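Local coordinates for protein galectin (Ovis aries, PDB 6N44) that probably binds carbohydrates, as a galectin with a beta-galactoside lectin domain that assembles as a two-chain oligomer, at residues A[39-44]-A[50-55]; A[64-67]-A[72-75]; A[93-96]-A[101-104]. All coordinates share one frame; numbering follows the deposited sequence.

Interaction 1 (A[39-44]-A[50-55]); sequences QVDFGT and GDIPFR
The hairpin of strands 37-43 and 52-59 belongs to the sugar-binding sheet of the galectin beta sandwich, and its outer face carries D41 and R55. These two are a non-hydrogen-bonded antiparallel pair, joined by a salt bridge. R55 grips the carboxylate side-on. R55 NE donates to D41 OD1 at 2.8 Å, and R55 NH2 to D41 OD2 at the same distance. Both oxygens use their syn lone pairs, and the two flat groups are only 4° from coplanar. A bend at chi3 (-66°) in R55 turns its otherwise extended chain along the carboxylate. The Q39 amide lies over one face of the guanidinium, with planes 17° apart. Q39 NE2 and R55 NH2 are both donors, so this is a stack and not a bond. The two-bond grip and the Q39 packing probably position R55, a residue seen to bind galactose. I52 CD1 packs 3.4 Å from D41 OD2. F42 and F54 are a hydrogen-bonded pair whose side chains point to the opposite face of the sheet. F42 N donates to F54 O at 2.8 Å, while the return bond is weak. The two rings lie side by side, offset and nearly aligned, with F42 CD1 3.5 Å from F54 CD2. Beyond the pair, D51 O accepts from both T44 N (3.1 Å) and T44 OG1 (2.9 Å), from the same face of its carbonyl. The chain turns a corner at P53, and P53 CD lies against F42 O. Strand 124-129 flanks strand 37-43 on its other edge. W73 of strand 72-80 touches I52 and R55. On the inner side F42 and F54 meet Y101, F42 also meets F94, and F54 stacks on F113, so the hairpin packs against the opposing sheet.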
# COMPACT_ATOMS: atom_id res chain seq x y z
N GLN A 39 20.14 -0.87 2.89
CA GLN A 39 19.66 -1.58 4.07
C GLN A 39 18.41 -0.90 4.62
O GLN A 39 18.43 0.31 4.88
CB GLN A 39 20.73 -1.64 5.16
CG GLN A 39 20.25 -2.43 6.37
CD GLN A 39 21.36 -2.67 7.34
OE1 GLN A 39 22.20 -3.55 7.12
NE2 GLN A 39 21.41 -1.89 8.41
N VAL A 40 17.33 -1.67 4.80
CA VAL A 40 16.08 -1.15 5.34
C VAL A 40 15.69 -1.98 6.56
O VAL A 40 15.51 -3.20 6.45
CB VAL A 40 14.93 -1.15 4.32
CG1 VAL A 40 13.65 -0.59 4.95
CG2 VAL A 40 15.30 -0.34 3.07
N ASP A 41 15.53 -1.31 7.70
CA ASP A 41 15.18 -1.97 8.95
C ASP A 41 13.77 -1.55 9.35
O ASP A 41 13.50 -0.36 9.55
CB ASP A 41 16.16 -1.62 10.08
CG ASP A 41 17.47 -2.41 9.99
OD1 ASP A 41 17.57 -3.29 9.11
OD2 ASP A 41 18.39 -2.16 10.81
N PHE A 42 12.90 -2.54 9.48
CA PHE A 42 11.66 -2.39 10.23
C PHE A 42 11.99 -2.86 11.64
O PHE A 42 11.96 -4.06 11.94
CB PHE A 42 10.53 -3.20 9.61
CG PHE A 42 10.09 -2.70 8.24
CD1 PHE A 42 10.85 -2.94 7.11
CD2 PHE A 42 8.90 -2.00 8.10
CE1 PHE A 42 10.42 -2.48 5.85
CE2 PHE A 42 8.48 -1.53 6.86
CZ PHE A 42 9.24 -1.78 5.74
N GLY A 43 12.37 -1.92 12.51
CA GLY A 43 12.89 -2.23 13.83
C GLY A 43 11.93 -1.85 14.95
O GLY A 43 10.92 -1.17 14.76
N THR A 44 12.27 -2.33 16.16
CA THR A 44 11.41 -2.08 17.32
C THR A 44 11.69 -0.74 17.98
O THR A 44 10.89 -0.31 18.82
CB THR A 44 11.56 -3.18 18.39
OG1 THR A 44 12.93 -3.28 18.81
CG2 THR A 44 11.08 -4.52 17.86
N GLY A 50 18.43 -3.79 19.90
CA GLY A 50 17.04 -4.17 20.08
C GLY A 50 16.53 -4.98 18.90
O GLY A 50 17.17 -5.10 17.85
N ASP A 51 15.34 -5.55 19.06
CA ASP A 51 14.81 -6.47 18.07
C ASP A 51 14.62 -5.78 16.72
O ASP A 51 14.32 -4.58 16.64
CB ASP A 51 13.48 -7.06 18.54
CG ASP A 51 13.66 -8.08 19.66
OD1 ASP A 51 14.76 -8.67 19.77
OD2 ASP A 51 12.70 -8.30 20.43
N ILE A 52 14.86 -6.53 15.65
CA ILE A 52 14.57 -6.07 14.29
C ILE A 52 13.71 -7.13 13.63
O ILE A 52 14.22 -8.13 13.09
CB ILE A 52 15.84 -5.80 13.47
CG1 ILE A 52 16.72 -4.75 14.17
CG2 ILE A 52 15.46 -5.35 12.03
CD1 ILE A 52 18.01 -4.41 13.38
N PRO A 53 12.39 -6.96 13.67
CA PRO A 53 11.49 -7.90 12.99
C PRO A 53 11.84 -8.17 11.54
O PRO A 53 11.65 -9.30 11.07
CB PRO A 53 10.13 -7.21 13.13
CG PRO A 53 10.24 -6.48 14.43
CD PRO A 53 11.66 -5.97 14.47
N PHE A 54 12.34 -7.17 10.80
CA PHE A 54 12.57 -7.38 9.37
C PHE A 54 13.67 -6.45 8.90
O PHE A 54 13.48 -5.22 8.86
CB PHE A 54 11.28 -7.16 8.58
CG PHE A 54 11.44 -7.24 7.08
CD1 PHE A 54 12.24 -8.23 6.50
CD2 PHE A 54 10.77 -6.35 6.25
CE1 PHE A 54 12.37 -8.31 5.12
CE2 PHE A 54 10.91 -6.42 4.85
CZ PHE A 54 11.71 -7.40 4.29
N ARG A 55 14.80 -7.02 8.51
CA ARG A 55 15.88 -6.29 7.85
C ARG A 55 15.95 -6.76 6.40
O ARG A 55 15.98 -7.97 6.14
CB ARG A 55 17.24 -6.50 8.54
CG ARG A 55 18.43 -6.07 7.65
CD ARG A 55 19.79 -6.03 8.40
NE ARG A 55 19.79 -4.99 9.42
CZ ARG A 55 20.82 -4.71 10.21
NH1 ARG A 55 21.95 -5.39 10.11
NH2 ARG A 55 20.71 -3.73 11.10

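Interaction 2 (A[64-67]-A[72-75])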
# COMPACT_ATOMS: atom_id res chain seq x y z
N VAL A 64 19.56 -10.18 1.15
CA VAL A 64 19.45 -10.98 2.36
C VAL A 64 18.39 -10.36 3.26
O VAL A 64 18.41 -9.15 3.51
CB VAL A 64 20.80 -11.10 3.09
CG1 VAL A 64 20.64 -11.95 4.35
CG2 VAL A 64 21.86 -11.69 2.16
N MET A 65 17.47 -11.19 3.75
CA MET A 65 16.46 -10.75 4.71
C MET A 65 16.54 -11.61 5.96
O MET A 65 16.73 -12.82 5.87
CB MET A 65 15.05 -10.82 4.11
CG MET A 65 14.89 -9.92 2.87
SD MET A 65 13.34 -10.19 2.00
CE MET A 65 13.67 -11.73 1.12
N ASN A 66 16.38 -11.00 7.12
CA ASN A 66 16.51 -11.74 8.37
C ASN A 66 15.79 -11.01 9.48
O ASN A 66 15.28 -9.90 9.29
CB ASN A 66 17.99 -11.95 8.72
CG ASN A 66 18.23 -13.26 9.44
OD1 ASN A 66 17.29 -13.87 9.96
ND2 ASN A 66 19.48 -13.70 9.47
N THR A 67 15.77 -11.63 10.65
CA THR A 67 15.13 -11.13 11.85
C THR A 67 16.11 -11.23 13.00
O THR A 67 16.77 -12.26 13.18
CB THR A 67 13.87 -11.94 12.19
OG1 THR A 67 12.90 -11.80 11.13
CG2 THR A 67 13.27 -11.47 13.49
N SER A 72 19.76 -12.36 18.72
CA SER A 72 20.12 -13.44 17.81
C SER A 72 19.54 -13.20 16.42
O SER A 72 18.33 -13.03 16.28
CB SER A 72 19.63 -14.79 18.36
OG SER A 72 19.97 -15.84 17.48
N TRP A 73 20.40 -13.20 15.40
CA TRP A 73 19.93 -13.23 14.02
C TRP A 73 19.49 -14.65 13.67
O TRP A 73 20.12 -15.62 14.09
CB TRP A 73 21.02 -12.77 13.04
CG TRP A 73 21.26 -11.29 13.02
CD1 TRP A 73 22.32 -10.62 13.57
CD2 TRP A 73 20.42 -10.28 12.44
NE1 TRP A 73 22.20 -9.27 13.36
CE2 TRP A 73 21.03 -9.03 12.67
CE3 TRP A 73 19.21 -10.31 11.73
CZ2 TRP A 73 20.48 -7.82 12.23
CZ3 TRP A 73 18.65 -9.11 11.30
CH2 TRP A 73 19.30 -7.88 11.55
N GLY A 74 18.42 -14.76 12.90
CA GLY A 74 17.86 -16.03 12.51
C GLY A 74 18.43 -16.57 11.21
O GLY A 74 19.52 -16.19 10.77
N LYS A 75 17.68 -17.48 10.60
CA LYS A 75 18.09 -18.09 9.33
C LYS A 75 17.80 -17.12 8.18
O LYS A 75 16.66 -16.69 7.99
CB LYS A 75 17.34 -19.41 9.14
CG LYS A 75 17.58 -20.06 7.78
CD LYS A 75 17.18 -21.54 7.80
CE LYS A 75 17.78 -22.31 6.62
NZ LYS A 75 17.06 -22.02 5.34
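The N66 side chain sits off a staggered position (chi1 -148°), which carries its amide across to the backbone of G74. In W73, CG stands anti to the carbonyl carbon (chi1 -75°), and the indole swings back so that its edge comes up against the neighbouring strand. W73 CE3 lies 3.6 Å from N66 CB. The backbone of N66 and T67 also lies along the edge of the indole. N66 ND2 donates to G74 O at 2.8 Å, with an N-H...O angle of 162°. The acceptor lies in the amide plane of N66. The donor, however, stands well above the carbonyl plane of G74, so the bond does not use a lone pair direction. The other end of the amide turns back on its own strand: N66 OD1 accepts from T67 N at 2.8 Å, in a sharply bent approach tilted from the amide plane. R116 NH1 adds a weak bond to OD1. Together these bonds probably limit the rotation of the amide. One backbone bond crosses the hairpin, from G74 N to T67 O at 3.0 Å. The same T67 O takes a CA-H contact from W73 CA at 3.4 Å. T67 OG1 hydrogen-bonds P53 O. This is the hairpin of strands 62-69 and 72-80, at the edge of the sugar-binding sheet. N66 binds galactose, as does E76 close by, and W73 lies beside R55, another galactose-binding residue. A tryptophan at this place stacks on galactose in galectins, and W73 probably does so here. The chemistry is consistent with an amide held ready for the sugar, beside an indole that could offer it an apolar surface.

Interaction 3 (A[93-96]-A[101-104])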
# COMPACT_ATOMS: atom_id res chain seq x y z
N GLN A 93 9.41 -0.70 -2.88
CA GLN A 93 8.17 -0.71 -2.11
C GLN A 93 8.13 -1.91 -1.17
O GLN A 93 8.39 -3.04 -1.59
CB GLN A 93 6.94 -0.78 -3.02
CG GLN A 93 6.59 0.49 -3.73
CD GLN A 93 5.45 0.25 -4.70
OE1 GLN A 93 5.64 -0.42 -5.73
NE2 GLN A 93 4.26 0.74 -4.36
N PHE A 94 7.72 -1.66 0.08
CA PHE A 94 7.38 -2.72 1.02
C PHE A 94 5.89 -2.63 1.31
O PHE A 94 5.38 -1.58 1.69
CB PHE A 94 8.17 -2.61 2.33
CG PHE A 94 9.65 -2.75 2.17
CD1 PHE A 94 10.44 -1.64 1.90
CD2 PHE A 94 10.25 -3.99 2.27
CE1 PHE A 94 11.82 -1.75 1.74
CE2 PHE A 94 11.64 -4.12 2.12
CZ PHE A 94 12.43 -2.99 1.85
N LEU A 95 5.21 -3.75 1.14
CA LEU A 95 3.80 -3.89 1.44
C LEU A 95 3.66 -4.78 2.66
O LEU A 95 4.04 -5.95 2.61
CB LEU A 95 3.07 -4.49 0.24
CG LEU A 95 1.55 -4.57 0.34
CD1 LEU A 95 0.94 -3.20 0.62
CD2 LEU A 95 1.02 -5.17 -0.98
N VAL A 96 3.14 -4.23 3.76
CA VAL A 96 2.93 -5.00 4.97
C VAL A 96 1.51 -5.58 4.94
O VAL A 96 0.52 -4.84 4.89
CB VAL A 96 3.17 -4.16 6.24
CG1 VAL A 96 3.16 -5.04 7.46
CG2 VAL A 96 4.50 -3.41 6.14
N TYR A 101 5.62 -9.43 4.59
CA TYR A 101 5.98 -8.27 3.78
C TYR A 101 6.13 -8.72 2.34
O TYR A 101 6.69 -9.78 2.07
CB TYR A 101 7.31 -7.65 4.21
CG TYR A 101 7.41 -7.27 5.66
CD1 TYR A 101 7.76 -8.21 6.62
CD2 TYR A 101 7.18 -5.96 6.07
CE1 TYR A 101 7.86 -7.86 7.96
CE2 TYR A 101 7.29 -5.60 7.39
CZ TYR A 101 7.63 -6.55 8.34
OH TYR A 101 7.72 -6.19 9.67
N GLN A 102 5.64 -7.89 1.41
CA GLN A 102 5.89 -8.09 -0.01
C GLN A 102 6.80 -6.97 -0.51
O GLN A 102 6.62 -5.81 -0.13
CB GLN A 102 4.59 -8.13 -0.82
CG GLN A 102 3.56 -9.16 -0.35
CD GLN A 102 2.44 -9.39 -1.38
OE1 GLN A 102 2.23 -8.56 -2.26
NE2 GLN A 102 1.75 -10.52 -1.28
N VAL A 103 7.78 -7.31 -1.33
CA VAL A 103 8.78 -6.36 -1.79
C VAL A 103 8.66 -6.22 -3.29
O VAL A 103 8.62 -7.22 -4.02
CB VAL A 103 10.21 -6.80 -1.39
CG1 VAL A 103 11.23 -5.71 -1.75
CG2 VAL A 103 10.27 -7.11 0.10
N PHE A 104 8.63 -4.97 -3.75
CA PHE A 104 8.57 -4.61 -5.16
C PHE A 104 9.69 -3.62 -5.43
O PHE A 104 10.00 -2.77 -4.59
CB PHE A 104 7.22 -3.98 -5.55
CG PHE A 104 6.04 -4.85 -5.28
CD1 PHE A 104 5.43 -5.56 -6.31
CD2 PHE A 104 5.53 -4.96 -3.99
CE1 PHE A 104 4.32 -6.37 -6.07
CE2 PHE A 104 4.42 -5.77 -3.74
CZ PHE A 104 3.83 -6.48 -4.79
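Q93 and F104 open a run of four backbone hydrogen bonds that joins segments 93-96 and 101-104 of strands 90-97 and 100-105 as an antiparallel hairpin. Q93 N bonds F104 O at 2.7 Å, almost straight at 178°, and F104 N returns a bond to Q93 O at 2.9 Å. L95 and Q102 form the second such pair, with L95 N to Q102 O and Q102 N to L95 O both 2.8 Å. CA-H groups of Y101, F94 and V103 add contacts to carbonyl oxygens between these bonds. Apolar packing fills one face. CD2 of F94 lies 3.8 Å from V103 CG2, and V96 CG2 touches Y101 CD2 at 3.7 Å. The methyl CG2 of V96 sits beside its backbone N, which brings it against the tyrosine ring. On the other face, L95 and Q102 run side by side, and L95 CD2 meets Q102 OE1 at 3.8 Å. Q102 NE2 bonds E100. The F94 and Y101 face packs on F42 and F54 of the opposing sheet. Strands 19-28 and 108-114 flank the hairpin. The Q93 face meets the second subunit: Q93 NE2 bonds C19 O there, and L95 packs on L95 of that chain.

The three contacts follow each other along the chain, each in its own beta hairpin. Interactions 1 and 2 share the six-stranded sheet, where strands 52-59 and 62-69 are neighbours; their centres lie about 10 Å apart. They meet directly, with a probable hydrogen bond from R55 N to N66 O, and they bring R55 and N66, and probably W73, together at the galactose site. Interaction 3 lies in the other sheet. Its centre is about 14 Å from that of interaction 1, and aromatic side chains of the two sheets interlock between them. Interactions 2 and 3 do not touch. The sandwich thus carries the sugar site on one outer face and a subunit contact on the other.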